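Local atomic coordinates of putative nucleic acid-binding lipoprotein (PDB entry 3F1Z), a protein that is of unknown function but adopts an OB fold and is a putative lipoprotein that may bind nucleic acid. Residues A30-P35 with S45-K50. Residues are numbered along the deposited sequence; the frame is centred on the assembly and turned at random.
Sequences AQFLQP and SDYLGK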
loop_
_atom_site.group_PDB
_atom_site.type_symbol
_atom_site.label_atom_id
_atom_site.label_comp_id
_atom_site.label_asym_id
_atom_site.label_seq_id
_atom_site.Cartn_x
_atom_site.Cartn_y
_atom_site.Cartn_z
ATOM N N ALA A 30 0.110 -7.863 8.306
ATOM C CA ALA A 30 1.097 -8.775 8.900
ATOM C C ALA A 30 1.558 -9.772 7.872
ATOM O O ALA A 30 2.744 -10.079 7.797
ATOM C CB ALA A 30 0.542 -9.523 10.112
ATOM N N GLN A 31 0.616 -10.300 7.097
ATOM C CA GLN A 31 0.994 -11.325 6.114
ATOM C C GLN A 31 1.924 -10.794 5.045
ATOM O O GLN A 31 2.925 -11.384 4.757
ATOM C CB GLN A 31 -0.218 -12.006 5.507
ATOM C CG GLN A 31 -0.866 -12.922 6.492
ATOM C CD GLN A 31 -2.285 -13.367 6.077
ATOM O OE1 GLN A 31 -3.048 -12.627 5.414
ATOM N NE2 GLN A 31 -2.651 -14.547 6.515
ATOM N N PHE A 32 1.589 -9.664 4.470
ATOM C CA PHE A 32 2.407 -9.103 3.439
ATOM C C PHE A 32 3.783 -8.666 3.957
ATOM O O PHE A 32 4.777 -8.781 3.241
ATOM C CB PHE A 32 1.692 -7.936 2.782
ATOM C CG PHE A 32 2.547 -7.212 1.810
ATOM C CD1 PHE A 32 3.024 -7.862 0.706
ATOM C CD2 PHE A 32 2.879 -5.907 2.007
ATOM C CE1 PHE A 32 3.785 -7.234 -0.186
ATOM C CE2 PHE A 32 3.675 -5.262 1.113
ATOM C CZ PHE A 32 4.134 -5.930 0.008
ATOM N N LEU A 33 3.848 -8.151 5.176
ATOM C CA LEU A 33 5.129 -7.708 5.728
ATOM C C LEU A 33 6.001 -8.824 6.295
ATOM O O LEU A 33 7.200 -8.633 6.500
ATOM C CB LEU A 33 4.938 -6.596 6.762
ATOM C CG LEU A 33 4.352 -5.286 6.203
ATOM C CD1 LEU A 33 4.384 -4.243 7.312
ATOM C CD2 LEU A 33 5.051 -4.755 5.022
ATOM N N GLN A 34 5.455 -9.990 6.503
ATOM C CA GLN A 34 6.245 -11.073 7.103
ATOM C C GLN A 34 7.583 -11.359 6.391
ATOM O O GLN A 34 8.612 -11.403 7.027
ATOM C CB GLN A 34 5.402 -12.344 7.247
ATOM C CG GLN A 34 6.116 -13.565 7.818
ATOM C CD GLN A 34 6.734 -13.323 9.215
ATOM O OE1 GLN A 34 6.252 -12.473 9.997
ATOM N NE2 GLN A 34 7.821 -14.086 9.536
ATOM N N PRO A 35 7.565 -11.517 5.070
ATOM C CA PRO A 35 8.815 -11.765 4.348
ATOM C C PRO A 35 9.808 -10.613 4.457
ATOM O O PRO A 35 10.984 -10.869 4.495
ATOM C CB PRO A 35 8.363 -11.923 2.877
ATOM C CG PRO A 35 6.947 -12.149 2.939
ATOM C CD PRO A 35 6.419 -11.462 4.147
ATOM N N SER A 45 13.046 -8.302 -3.835
ATOM C CA SER A 45 13.386 -8.920 -5.094
ATOM C C SER A 45 12.301 -9.928 -5.591
ATOM O O SER A 45 11.975 -9.961 -6.789
ATOM C CB SER A 45 14.735 -9.569 -4.917
ATOM O OG SER A 45 15.083 -10.212 -6.075
ATOM N N ASP A 46 11.728 -10.713 -4.667
ATOM C CA ASP A 46 10.709 -11.684 -5.015
ATOM C C ASP A 46 9.429 -11.002 -5.467
ATOM O O ASP A 46 8.758 -11.512 -6.340
ATOM C CB ASP A 46 10.386 -12.627 -3.838
ATOM C CG ASP A 46 11.512 -13.592 -3.516
ATOM O OD1 ASP A 46 12.427 -13.789 -4.339
ATOM O OD2 ASP A 46 11.491 -14.182 -2.422
ATOM N N TYR A 47 9.082 -9.874 -4.857
ATOM C CA TYR A 47 7.860 -9.126 -5.187
ATOM C C TYR A 47 7.997 -8.044 -6.266
ATOM O O TYR A 47 6.987 -7.439 -6.646
ATOM C CB TYR A 47 7.297 -8.444 -3.921
ATOM C CG TYR A 47 6.451 -9.336 -3.038
ATOM C CD1 TYR A 47 5.144 -9.583 -3.357
ATOM C CD2 TYR A 47 6.958 -9.916 -1.883
ATOM C CE1 TYR A 47 4.355 -10.420 -2.595
ATOM C CE2 TYR A 47 6.177 -10.747 -1.102
ATOM C CZ TYR A 47 4.849 -10.994 -1.468
ATOM O OH TYR A 47 4.011 -11.799 -0.707
ATOM N N LEU A 48 9.219 -7.779 -6.734
ATOM C CA LEU A 48 9.472 -6.662 -7.666
ATOM C C LEU A 48 8.542 -6.653 -8.882
ATOM O O LEU A 48 8.533 -7.562 -9.649
ATOM C CB LEU A 48 10.931 -6.669 -8.160
ATOM C CG LEU A 48 11.345 -5.439 -8.993
ATOM C CD1 LEU A 48 11.112 -4.128 -8.212
ATOM C CD2 LEU A 48 12.772 -5.512 -9.545
ATOM N N GLY A 49 7.780 -5.596 -9.061
ATOM C CA GLY A 49 6.833 -5.527 -10.169
ATOM C C GLY A 49 5.463 -6.177 -9.918
ATOM O O GLY A 49 4.588 -6.050 -10.747
ATOM N N LYS A 50 5.262 -6.851 -8.791
ATOM C CA LYS A 50 4.021 -7.553 -8.547
ATOM C C LYS A 50 2.995 -6.691 -7.832
ATOM O O LYS A 50 3.321 -5.710 -7.153
ATOM C CB LYS A 50 4.287 -8.805 -7.728
ATOM C CG LYS A 50 5.311 -9.713 -8.386
ATOM C CD LYS A 50 5.273 -11.136 -7.818
ATOM C CE LYS A 50 6.377 -12.033 -8.407
ATOM N NZ LYS A 50 6.562 -11.745 -9.851
#
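Phe32 and Tyr47 meet as a T-shaped (edge-to-face) aromatic pair, with ring centroids 5.3 Å apart and planes at 79°. Phe32 supplies the edge and Tyr47 the face: Phe32 CE1 stands 4.0 Å above the plane of the Tyr47 ring, over its centre. Consistent with that placement, Phe32 CE1 is almost equally far from Tyr47 CE1, at 4.0 Å, and from Tyr47 CZ, at 4.1 Å. The chi1 torsion of Phe32 and the CB direction of Tyr47 bring the rings together. CG of Phe32 lies opposite its own backbone N (chi1 173°), which carries the ring toward the 45-50 segment although the CB does not aim there, whereas the CB of Tyr47 already points at the 30-35 segment. The side chains approach from opposed directions and overlap alongside rather than end on.

A lighter apolar contact flanks the pair. Pro35 CG comes to the edge of the Tyr47 ring, near its plane, 4.3 Å from Tyr47 CE2.

The contact joins helix 29-38 to helix 40-47, two consecutive helices that pack beside the curled sheet of the OB fold. Both aromatic side chains also touch Val52 on strand 51-65, and Phe32 is buried, meeting Phe36 of its own helix as well.

No hydrogen bond crosses between the segments, which bury only 130 Å² in total. The polar end of the tyrosine is satisfied elsewhere, Tyr47 OH being hydrogen-bonded to Tyr27 OH. A type II beta turn from Tyr47 to Lys50, closed by Lys50 N to Tyr47 O at 2.8 Å, leads on to strand 51-65; Gly49 occupies its positive-phi position (phi 85°).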